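Acyl-coenzyme A oxidase 3 (Yarrowia lipolytica, PDB 5YS9) oxidises acyl-CoA esters to trans-2-enoyl-CoA with bound FAD, passing electrons to oxygen to give hydrogen peroxide in peroxisomal fatty acid beta-oxidation. Local coordinates at residues A[459-471]-A[543-557]. Residues are numbered along the deposited sequence; the frame is centred on the assembly and turned at random.
With FAD (flavin-adenine dinucleotide), chain C.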
ATOM      1  N   ASN A 459     -15.431   1.832  -1.127  1.00 32.29           N
ATOM      2  CA  ASN A 459     -16.099   2.434   0.012  1.00 36.57           C
ATOM      3  C   ASN A 459     -17.548   2.706  -0.328  1.00 40.53           C
ATOM      4  O   ASN A 459     -18.428   2.473   0.513  1.00 40.93           O
ATOM      5  CB  ASN A 459     -15.384   3.724   0.503  1.00 36.01           C
ATOM      6  CG  ASN A 459     -14.113   3.413   1.281  1.00 38.46           C
ATOM      7  OD1 ASN A 459     -14.187   2.962   2.419  1.00 42.73           O
ATOM      8  ND2 ASN A 459     -12.952   3.592   0.657  1.00 33.25           N
ATOM      9  N   VAL A 460     -17.800   3.153  -1.559  1.00 40.90           N
ATOM     10  CA  VAL A 460     -19.163   3.391  -1.993  1.00 41.47           C
ATOM     11  C   VAL A 460     -19.928   2.074  -2.108  1.00 38.30           C
ATOM     12  O   VAL A 460     -21.083   2.032  -1.725  1.00 38.84           O
ATOM     13  CB  VAL A 460     -19.238   4.208  -3.304  1.00 43.10           C
ATOM     14  CG1 VAL A 460     -20.652   4.199  -3.886  1.00 41.75           C
ATOM     15  CG2 VAL A 460     -18.809   5.655  -3.031  1.00 39.32           C
ATOM     16  N   LEU A 461     -19.309   1.018  -2.620  1.00 35.48           N
ATOM     17  CA  LEU A 461     -19.979  -0.300  -2.649  1.00 36.61           C
ATOM     18  C   LEU A 461     -20.310  -0.815  -1.236  1.00 37.08           C
ATOM     19  O   LEU A 461     -21.410  -1.312  -1.012  1.00 36.89           O
ATOM     20  CB  LEU A 461     -19.152  -1.349  -3.385  1.00 34.13           C
ATOM     21  CG  LEU A 461     -18.914  -1.118  -4.872  1.00 35.04           C
ATOM     22  CD1 LEU A 461     -17.918  -2.140  -5.418  1.00 32.83           C
ATOM     23  CD2 LEU A 461     -20.208  -1.183  -5.671  1.00 34.15           C
ATOM     24  N   CYS A 462     -19.371  -0.673  -0.297  1.00 36.57           N
ATOM     25  CA  CYS A 462     -19.584  -1.145   1.066  1.00 37.54           C
ATOM     26  C   CYS A 462     -20.735  -0.405   1.771  1.00 37.60           C
ATOM     27  O   CYS A 462     -21.527  -1.028   2.488  1.00 39.82           O
ATOM     28  CB  CYS A 462     -18.292  -1.067   1.906  1.00 40.42           C
ATOM     29  SG  CYS A 462     -16.992  -2.273   1.482  1.00 42.48           S
ATOM     30  N   LEU A 463     -20.829   0.900   1.571  1.00 36.54           N
ATOM     31  CA  LEU A 463     -21.922   1.684   2.162  1.00 39.46           C
ATOM     32  C   LEU A 463     -23.296   1.371   1.542  1.00 41.49           C
ATOM     33  O   LEU A 463     -24.286   1.411   2.252  1.00 45.01           O
ATOM     34  CB  LEU A 463     -21.652   3.186   2.083  1.00 36.74           C
ATOM     35  CG  LEU A 463     -20.435   3.695   2.856  1.00 41.84           C
ATOM     36  CD1 LEU A 463     -20.226   5.189   2.600  1.00 44.15           C
ATOM     37  CD2 LEU A 463     -20.492   3.445   4.357  1.00 41.42           C
ATOM     38  N   SER A 464     -23.349   1.072   0.244  1.00 40.87           N
ATOM     39  CA  SER A 464     -24.579   0.659  -0.406  1.00 43.20           C
ATOM     40  C   SER A 464     -24.999  -0.680   0.060  1.00 43.31           C
ATOM     41  O   SER A 464     -26.169  -0.902   0.308  1.00 45.21           O
ATOM     42  CB  SER A 464     -24.429   0.539  -1.908  1.00 44.79           C
ATOM     43  OG  SER A 464     -24.041   1.769  -2.414  1.00 51.48           O
ATOM     44  N   MET A 465     -24.056  -1.605   0.116  1.00 41.00           N
ATOM     45  CA  MET A 465     -24.423  -2.921   0.506  1.00 39.76           C
ATOM     46  C   MET A 465     -24.845  -2.926   1.968  1.00 36.17           C
ATOM     47  O   MET A 465     -25.768  -3.641   2.289  1.00 35.89           O
ATOM     48  CB  MET A 465     -23.360  -3.959   0.149  1.00 42.76           C
ATOM     49  CG  MET A 465     -22.959  -4.880   1.283  1.00 46.18           C
ATOM     50  SD  MET A 465     -22.520  -6.495   0.739  1.00 52.37           S
ATOM     51  CE  MET A 465     -21.381  -6.856   2.045  1.00 56.63           C
ATOM     52  N   GLY A 466     -24.192  -2.113   2.810  1.00 36.75           N
ATOM     53  CA  GLY A 466     -24.554  -1.920   4.240  1.00 36.31           C
ATOM     54  C   GLY A 466     -25.956  -1.377   4.466  1.00 35.02           C
ATOM     55  O   GLY A 466     -26.673  -1.858   5.313  1.00 33.99           O
ATOM     56  N   ARG A 467     -26.329  -0.370   3.680  1.00 37.06           N
ATOM     57  CA  ARG A 467     -27.714   0.082   3.541  1.00 37.66           C
ATOM     58  C   ARG A 467     -28.594  -1.047   3.012  1.00 38.43           C
ATOM     59  O   ARG A 467     -29.672  -1.273   3.550  1.00 41.27           O
ATOM     60  CB  ARG A 467     -27.802   1.310   2.628  1.00 41.11           C
ATOM     61  CG  ARG A 467     -29.209   1.852   2.337  1.00 46.02           C
ATOM     62  CD  ARG A 467     -29.271   3.058   1.400  1.00 45.24           C
ATOM     63  NE  ARG A 467     -28.755   2.703   0.071  1.00 51.34           N
ATOM     64  CZ  ARG A 467     -27.839   3.390  -0.647  1.00 55.47           C
ATOM     65  NH1 ARG A 467     -27.308   4.543  -0.200  1.00 58.96           N
ATOM     66  NH2 ARG A 467     -27.451   2.928  -1.846  1.00 47.95           N
ATOM     67  N   GLY A 468     -28.148  -1.762   1.987  1.00 34.62           N
ATOM     68  CA  GLY A 468     -28.906  -2.868   1.454  1.00 35.12           C
ATOM     69  C   GLY A 468     -29.231  -3.991   2.453  1.00 39.14           C
ATOM     70  O   GLY A 468     -30.265  -4.658   2.330  1.00 39.16           O
ATOM     71  N   LEU A 469     -28.349  -4.226   3.427  1.00 38.51           N
ATOM     72  CA  LEU A 469     -28.576  -5.278   4.401  1.00 39.03           C
ATOM     73  C   LEU A 469     -29.610  -4.859   5.457  1.00 39.41           C
ATOM     74  O   LEU A 469     -30.337  -5.681   5.967  1.00 32.84           O
ATOM     75  CB  LEU A 469     -27.289  -5.622   5.118  1.00 43.19           C
ATOM     76  CG  LEU A 469     -26.210  -6.301   4.295  1.00 46.84           C
ATOM     77  CD1 LEU A 469     -24.874  -6.225   5.059  1.00 47.15           C
ATOM     78  CD2 LEU A 469     -26.622  -7.730   3.942  1.00 44.94           C
ATOM     79  N   ILE A 470     -29.598  -3.582   5.818  1.00 38.69           N
ATOM     80  CA  ILE A 470     -30.545  -3.036   6.731  1.00 42.34           C
ATOM     81  C   ILE A 470     -31.972  -3.065   6.122  1.00 45.65           C
ATOM     82  O   ILE A 470     -32.945  -3.441   6.806  1.00 47.55           O
ATOM     83  CB  ILE A 470     -30.118  -1.631   7.138  1.00 44.22           C
ATOM     84  CG1 ILE A 470     -28.883  -1.723   8.025  1.00 44.96           C
ATOM     85  CG2 ILE A 470     -31.262  -0.920   7.860  1.00 44.37           C
ATOM     86  CD1 ILE A 470     -28.301  -0.359   8.343  1.00 49.12           C
ATOM     87  N   GLN A 471     -32.070  -2.706   4.846  1.00 45.14           N
ATOM     88  CA  GLN A 471     -33.310  -2.826   4.089  1.00 45.18           C
ATOM     89  C   GLN A 471     -33.777  -4.269   3.958  1.00 44.78           C
ATOM     90  O   GLN A 471     -34.984  -4.518   4.060  1.00 45.87           O
ATOM     91  CB  GLN A 471     -33.214  -2.170   2.710  1.00 42.52           C
ATOM     92  CG  GLN A 471     -33.191  -0.642   2.767  1.00 46.71           C
ATOM     93  CD  GLN A 471     -32.695  -0.001   1.459  1.00 47.61           C
ATOM     94  OE1 GLN A 471     -31.912  -0.604   0.707  1.00 45.35           O
ATOM     95  NE2 GLN A 471     -33.167   1.210   1.179  1.00 42.90           N
ATOM     96  N   PHE A 543     -29.720   6.567   7.347  1.00 46.10           N
ATOM     97  CA  PHE A 543     -28.573   5.833   6.807  1.00 45.86           C
ATOM     98  C   PHE A 543     -27.239   6.615   6.963  1.00 47.01           C
ATOM     99  O   PHE A 543     -26.202   6.026   7.327  1.00 42.09           O
ATOM    100  CB  PHE A 543     -28.817   5.471   5.335  1.00 43.09           C
ATOM    101  CG  PHE A 543     -29.873   4.438   5.137  1.00 43.06           C
ATOM    102  CD1 PHE A 543     -29.833   3.223   5.833  1.00 42.39           C
ATOM    103  CD2 PHE A 543     -30.919   4.645   4.220  1.00 46.98           C
ATOM    104  CE1 PHE A 543     -30.819   2.253   5.628  1.00 40.47           C
ATOM    105  CE2 PHE A 543     -31.904   3.670   4.007  1.00 40.38           C
ATOM    106  CZ  PHE A 543     -31.847   2.479   4.712  1.00 40.61           C
ATOM    107  N   GLU A 544     -27.283   7.936   6.736  1.00 49.18           N
ATOM    108  CA  GLU A 544     -26.114   8.825   6.930  1.00 52.04           C
ATOM    109  C   GLU A 544     -25.653   8.815   8.404  1.00 52.41           C
ATOM    110  O   GLU A 544     -24.457   8.658   8.690  1.00 57.05           O
ATOM    111  CB  GLU A 544     -26.414  10.267   6.510  1.00 55.33           C
ATOM    112  CG  GLU A 544     -26.934  10.463   5.088  1.00 62.91           C
ATOM    113  CD  GLU A 544     -25.868  10.927   4.124  1.00 68.55           C
ATOM    114  OE1 GLU A 544     -25.544  12.156   4.166  1.00 61.20           O
ATOM    115  OE2 GLU A 544     -25.388  10.045   3.352  1.00 64.27           O
ATOM    116  N   GLU A 545     -26.596   8.980   9.326  1.00 47.59           N
ATOM    117  CA  GLU A 545     -26.316   8.812  10.762  1.00 53.60           C
ATOM    118  C   GLU A 545     -25.682   7.471  11.112  1.00 48.74           C
ATOM    119  O   GLU A 545     -25.014   7.389  12.137  1.00 50.77           O
ATOM    120  CB  GLU A 545     -27.597   8.955  11.626  1.00 57.64           C
ATOM    121  CG  GLU A 545     -28.021  10.383  11.943  1.00 63.41           C
ATOM    122  CD  GLU A 545     -26.919  11.182  12.610  1.00 69.21           C
ATOM    123  OE1 GLU A 545     -26.130  10.591  13.394  1.00 61.52           O
ATOM    124  OE2 GLU A 545     -26.837  12.396  12.325  1.00 73.57           O
ATOM    125  N   LEU A 546     -25.943   6.440  10.301  1.00 43.72           N
ATOM    126  CA  LEU A 546     -25.456   5.081  10.524  1.00 44.68           C
ATOM    127  C   LEU A 546     -24.393   4.622   9.513  1.00 44.04           C
ATOM    128  O   LEU A 546     -24.337   3.434   9.134  1.00 48.70           O
ATOM    129  CB  LEU A 546     -26.648   4.116  10.487  1.00 46.83           C
ATOM    130  CG  LEU A 546     -27.673   4.349  11.611  1.00 46.46           C
ATOM    131  CD1 LEU A 546     -28.984   3.630  11.319  1.00 46.79           C
ATOM    132  CD2 LEU A 546     -27.079   3.921  12.942  1.00 44.77           C
ATOM    133  N   SER A 547     -23.551   5.564   9.094  1.00 39.29           N
ATOM    134  CA  SER A 547     -22.497   5.302   8.126  1.00 37.67           C
ATOM    135  C   SER A 547     -21.457   4.291   8.592  1.00 37.69           C
ATOM    136  O   SER A 547     -21.098   3.396   7.813  1.00 38.65           O
ATOM    137  CB  SER A 547     -21.830   6.592   7.734  1.00 36.12           C
ATOM    138  OG  SER A 547     -22.749   7.323   6.973  1.00 39.19           O
ATOM    139  N   GLN A 548     -20.994   4.421   9.842  1.00 37.37           N
ATOM    140  CA  GLN A 548     -20.065   3.471  10.442  1.00 40.27           C
ATOM    141  C   GLN A 548     -20.751   2.091  10.554  1.00 41.87           C
ATOM    142  O   GLN A 548     -20.151   1.072  10.195  1.00 44.21           O
ATOM    143  CB  GLN A 548     -19.546   3.987  11.797  1.00 44.06           C
ATOM    144  CG  GLN A 548     -18.743   2.998  12.664  1.00 52.68           C
ATOM    145  CD  GLN A 548     -17.417   2.521  12.026  1.00 61.81           C
ATOM    146  OE1 GLN A 548     -17.052   2.918  10.906  1.00 60.73           O
ATOM    147  NE2 GLN A 548     -16.695   1.652  12.747  1.00 62.54           N
ATOM    148  N   GLN A 549     -22.006   2.059  11.004  1.00 40.48           N
ATOM    149  CA  GLN A 549     -22.728   0.792  11.169  1.00 40.89           C
ATOM    150  C   GLN A 549     -22.947   0.134   9.798  1.00 38.60           C
ATOM    151  O   GLN A 549     -22.714  -1.053   9.652  1.00 36.96           O
ATOM    152  CB  GLN A 549     -24.067   0.992  11.898  1.00 41.43           C
ATOM    153  CG  GLN A 549     -23.965   1.399  13.364  1.00 39.97           C
ATOM    154  CD  GLN A 549     -23.604   2.860  13.601  1.00 40.18           C
ATOM    155  OE1 GLN A 549     -23.577   3.662  12.686  1.00 38.68           O
ATOM    156  NE2 GLN A 549     -23.309   3.198  14.843  1.00 40.13           N
ATOM    157  N   ARG A 550     -23.333   0.895   8.783  1.00 35.78           N
ATOM    158  CA  ARG A 550     -23.507   0.292   7.439  1.00 39.84           C
ATOM    159  C   ARG A 550     -22.245  -0.347   6.866  1.00 41.14           C
ATOM    160  O   ARG A 550     -22.299  -1.440   6.297  1.00 44.15           O
ATOM    161  CB  ARG A 550     -23.988   1.323   6.431  1.00 43.51           C
ATOM    162  CG  ARG A 550     -25.464   1.617   6.510  1.00 45.71           C
ATOM    163  CD  ARG A 550     -25.834   2.548   5.374  1.00 47.86           C
ATOM    164  NE  ARG A 550     -25.356   3.923   5.577  1.00 47.05           N
ATOM    165  CZ  ARG A 550     -24.944   4.740   4.598  1.00 45.86           C
ATOM    166  NH1 ARG A 550     -24.863   4.331   3.336  1.00 43.95           N
ATOM    167  NH2 ARG A 550     -24.541   5.970   4.894  1.00 44.72           N
ATOM    168  N   PHE A 551     -21.118   0.366   7.003  1.00 40.13           N
ATOM    169  CA  PHE A 551     -19.812  -0.142   6.640  1.00 37.68           C
ATOM    170  C   PHE A 551     -19.444  -1.410   7.409  1.00 35.73           C
ATOM    171  O   PHE A 551     -19.003  -2.398   6.800  1.00 35.10           O
ATOM    172  CB  PHE A 551     -18.683   0.916   6.830  1.00 38.69           C
ATOM    173  CG  PHE A 551     -17.368   0.475   6.233  1.00 36.01           C
ATOM    174  CD1 PHE A 551     -16.482  -0.276   6.962  1.00 35.24           C
ATOM    175  CD2 PHE A 551     -17.088   0.718   4.903  1.00 39.64           C
ATOM    176  CE1 PHE A 551     -15.311  -0.740   6.407  1.00 34.91           C
ATOM    177  CE2 PHE A 551     -15.911   0.254   4.327  1.00 38.75           C
ATOM    178  CZ  PHE A 551     -15.027  -0.480   5.085  1.00 36.84           C
ATOM    179  N   GLN A 552     -19.604  -1.372   8.734  1.00 36.05           N
ATOM    180  CA  GLN A 552     -19.351  -2.551   9.592  1.00 38.12           C
ATOM    181  C   GLN A 552     -20.215  -3.778   9.169  1.00 39.28           C
ATOM    182  O   GLN A 552     -19.701  -4.909   9.013  1.00 41.30           O
ATOM    183  CB  GLN A 552     -19.574  -2.207  11.078  1.00 41.24           C
ATOM    184  CG  GLN A 552     -18.457  -1.456  11.767  1.00 42.17           C
ATOM    185  CD  GLN A 552     -17.271  -2.362  12.074  1.00 48.42           C
ATOM    186  OE1 GLN A 552     -16.162  -2.140  11.562  1.00 39.39           O
ATOM    187  NE2 GLN A 552     -17.501  -3.403  12.901  1.00 47.56           N
ATOM    188  N   CYS A 553     -21.507  -3.553   8.959  1.00 35.02           N
ATOM    189  CA  CYS A 553     -22.364  -4.604   8.437  1.00 36.53           C
ATOM    190  C   CYS A 553     -21.839  -5.182   7.141  1.00 36.95           C
ATOM    191  O   CYS A 553     -21.767  -6.399   6.999  1.00 40.25           O
ATOM    192  CB  CYS A 553     -23.782  -4.103   8.253  1.00 38.87           C
ATOM    193  SG  CYS A 553     -24.642  -3.764   9.820  1.00 41.40           S
ATOM    194  N   ALA A 554     -21.444  -4.328   6.202  1.00 37.96           N
ATOM    195  CA  ALA A 554     -20.863  -4.812   4.929  1.00 35.62           C
ATOM    196  C   ALA A 554     -19.637  -5.682   5.203  1.00 33.73           C
ATOM    197  O   ALA A 554     -19.432  -6.739   4.593  1.00 30.07           O
ATOM    198  CB  ALA A 554     -20.481  -3.641   4.026  1.00 36.18           C
ATOM    199  N   LYS A 555     -18.828  -5.220   6.147  1.00 34.61           N
ATOM    200  CA  LYS A 555     -17.584  -5.890   6.477  1.00 36.53           C
ATOM    201  C   LYS A 555     -17.826  -7.230   7.143  1.00 34.91           C
ATOM    202  O   LYS A 555     -17.205  -8.212   6.769  1.00 38.51           O
ATOM    203  CB  LYS A 555     -16.734  -5.018   7.379  1.00 40.66           C
ATOM    204  CG  LYS A 555     -15.305  -5.503   7.557  1.00 46.38           C
ATOM    205  CD  LYS A 555     -14.725  -5.186   8.929  1.00 51.18           C
ATOM    206  CE  LYS A 555     -13.647  -4.139   8.872  1.00 56.22           C
ATOM    207  NZ  LYS A 555     -13.031  -4.022  10.220  1.00 61.92           N
ATOM    208  N   ILE A 556     -18.714  -7.284   8.124  1.00 34.99           N
ATOM    209  CA  ILE A 556     -18.895  -8.523   8.865  1.00 35.60           C
ATOM    210  C   ILE A 556     -19.604  -9.557   8.008  1.00 34.49           C
ATOM    211  O   ILE A 556     -19.235 -10.725   7.997  1.00 33.58           O
ATOM    212  CB  ILE A 556     -19.569  -8.312  10.237  1.00 35.63           C
ATOM    213  CG1 ILE A 556     -18.678  -7.455  11.124  1.00 36.59           C
ATOM    214  CG2 ILE A 556     -19.752  -9.643  10.949  1.00 35.97           C
ATOM    215  CD1 ILE A 556     -19.435  -6.507  12.039  1.00 41.39           C
ATOM    216  N   HIS A 557     -20.584  -9.121   7.256  1.00 34.69           N
ATOM    217  CA  HIS A 557     -21.284 -10.033   6.369  1.00 39.97           C
ATOM    218  C   HIS A 557     -20.371 -10.654   5.281  1.00 40.72           C
ATOM    219  O   HIS A 557     -20.483 -11.844   4.976  1.00 38.62           O
ATOM    220  CB  HIS A 557     -22.477  -9.283   5.759  1.00 42.63           C
ATOM    221  CG  HIS A 557     -23.144  -9.992   4.624  1.00 46.96           C
ATOM    222  ND1 HIS A 557     -24.046 -11.012   4.813  1.00 49.04           N
ATOM    223  CD2 HIS A 557     -23.073  -9.784   3.285  1.00 48.41           C
ATOM    224  CE1 HIS A 557     -24.494 -11.408   3.631  1.00 53.65           C
ATOM    225  NE2 HIS A 557     -23.933 -10.665   2.690  1.00 48.84           N
TER
HETATM  226  PA  FAD C 801     -15.878   9.615  -6.816  1.00 47.83           P
HETATM  227  O1A FAD C 801     -16.066  11.080  -6.903  1.00 54.85           O
HETATM  228  O2A FAD C 801     -17.004   8.694  -7.090  1.00 49.21           O
HETATM  229  O5B FAD C 801     -15.422   9.331  -5.329  1.00 48.59           O
HETATM  230  C5B FAD C 801     -14.249   9.941  -4.817  1.00 45.50           C
HETATM  231  C4B FAD C 801     -14.060   9.606  -3.351  1.00 48.94           C
HETATM  232  O4B FAD C 801     -15.182  10.069  -2.609  1.00 51.57           O
HETATM  233  C3B FAD C 801     -13.987   8.116  -3.151  1.00 47.94           C
HETATM  234  O3B FAD C 801     -13.025   7.821  -2.159  1.00 48.72           O
HETATM  235  C2B FAD C 801     -15.324   7.742  -2.590  1.00 46.44           C
HETATM  236  O2B FAD C 801     -15.154   6.723  -1.624  1.00 39.34           O
HETATM  237  C1B FAD C 801     -15.834   9.004  -1.944  1.00 48.47           C
HETATM  238  N9A FAD C 801     -17.299   9.024  -2.118  1.00 54.28           N
HETATM  239  C8A FAD C 801     -17.977   9.196  -3.258  1.00 52.87           C
HETATM  240  N7A FAD C 801     -19.300   9.124  -3.039  1.00 54.20           N
HETATM  241  C5A FAD C 801     -19.482   8.898  -1.739  1.00 56.33           C
HETATM  242  C6A FAD C 801     -20.631   8.715  -0.842  1.00 56.53           C
HETATM  243  N6A FAD C 801     -21.891   8.763  -1.304  1.00 57.43           N
HETATM  244  N1A FAD C 801     -20.375   8.495   0.456  1.00 58.98           N
HETATM  245  C2A FAD C 801     -19.127   8.443   0.932  1.00 51.87           C
HETATM  246  N3A FAD C 801     -18.045   8.599   0.177  1.00 49.14           N
HETATM  247  C4A FAD C 801     -18.158   8.827  -1.136  1.00 54.24           C
HETATM  248  N1  FAD C 801     -14.033   5.113 -16.499  1.00 37.54           N
HETATM  249  C2  FAD C 801     -14.573   4.820 -17.690  1.00 41.65           C
HETATM  250  O2  FAD C 801     -15.749   5.104 -17.902  1.00 46.95           O
HETATM  251  N3  FAD C 801     -13.904   4.226 -18.666  1.00 40.92           N
HETATM  252  C4  FAD C 801     -12.643   3.880 -18.529  1.00 35.56           C
HETATM  253  O4  FAD C 801     -12.051   3.340 -19.454  1.00 35.04           O
HETATM  254  C4X FAD C 801     -11.971   4.164 -17.262  1.00 36.09           C
HETATM  255  N5  FAD C 801     -10.698   3.843 -17.072  1.00 37.22           N
HETATM  256  C5X FAD C 801     -10.107   4.126 -15.910  1.00 39.43           C
HETATM  257  C6  FAD C 801      -8.786   3.783 -15.763  1.00 38.52           C
HETATM  258  C7  FAD C 801      -8.134   4.054 -14.593  1.00 36.92           C
HETATM  259  C7M FAD C 801      -6.695   3.653 -14.468  1.00 40.20           C
HETATM  260  C8  FAD C 801      -8.860   4.716 -13.488  1.00 36.53           C
HETATM  261  C8M FAD C 801      -8.169   5.015 -12.194  1.00 39.54           C
HETATM  262  C9  FAD C 801     -10.190   5.054 -13.628  1.00 40.45           C
HETATM  263  C9A FAD C 801     -10.843   4.785 -14.806  1.00 38.63           C
HETATM  264  N10 FAD C 801     -12.192   5.117 -14.978  1.00 36.97           N
HETATM  265  C10 FAD C 801     -12.763   4.824 -16.219  1.00 36.23           C
HETATM  266  C1' FAD C 801     -12.960   5.797 -13.937  1.00 41.05           C
HETATM  267  C2' FAD C 801     -13.390   4.955 -12.750  1.00 44.83           C
HETATM  268  O2' FAD C 801     -14.427   4.089 -13.181  1.00 44.32           O
HETATM  269  C3' FAD C 801     -13.890   5.892 -11.652  1.00 45.26           C
HETATM  270  O3' FAD C 801     -12.760   6.620 -11.207  1.00 45.31           O
HETATM  271  C4' FAD C 801     -14.545   5.279 -10.414  1.00 44.77           C
HETATM  272  O4' FAD C 801     -15.587   4.369 -10.737  1.00 50.84           O
HETATM  273  C5' FAD C 801     -15.205   6.350  -9.579  1.00 42.79           C
HETATM  274  O5' FAD C 801     -14.227   7.224  -9.063  1.00 50.92           O
HETATM  275  P   FAD C 801     -14.397   8.796  -9.109  1.00 46.99           P
HETATM  276  O1P FAD C 801     -13.119   9.347  -9.606  1.00 51.38           O
HETATM  277  O2P FAD C 801     -15.674   9.114  -9.792  1.00 47.91           O
HETATM  278  O3P FAD C 801     -14.538   9.174  -7.577  1.00 50.53           O
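Gly466 lies against Arg550 where the helical segments 459-471 and 547-557 cross at 90°, their axes 7.3 Å apart. Lacking a side chain, the glycine brings its CA within 3.1 Å of Arg550 O in a CA-H...O contact, and Ala554, with only a methyl group, also allows a close approach, its CB packed on Cys462 CB. The long, flexible Arg550 fits as a knob among Leu463, Gly466, Arg467 and Ile470: its aliphatic part lies on the opposing backbone, and NH1 donates a bent hydrogen bond to Leu463 O (3.2 Å, 143° at the hydrogen), standing above that carbonyl's plane on the face opposite Arg467 N. Weak bonds from NE and NH2 to Phe543 O help fix the guanidinium. Phe543 offers a flat apolar face to Arg467 CG, which, anti to the backbone N (chi1 177°), sits 3.5 Å from the ring centroid, while Ile470 CG2 meets the edge. Toward the C-terminal end of 543-557, branched Leu469 lays CD2 over the His557 ring, whose nitrogens bond Tyr488 and Ser407, and Met465 CE reaches its edge. The looser, solvent side is at exposed Gln471, which merely brushes Phe543. Leu463 is two-sided, sending CD1 to the FAD adenine and CD2 to Ser547 O. Around this crossing, helix 507-534 packs on Ile470 and Cys553, helix 391-428 on Cys462, and Tyr350 of the second subunit stacks on Phe551.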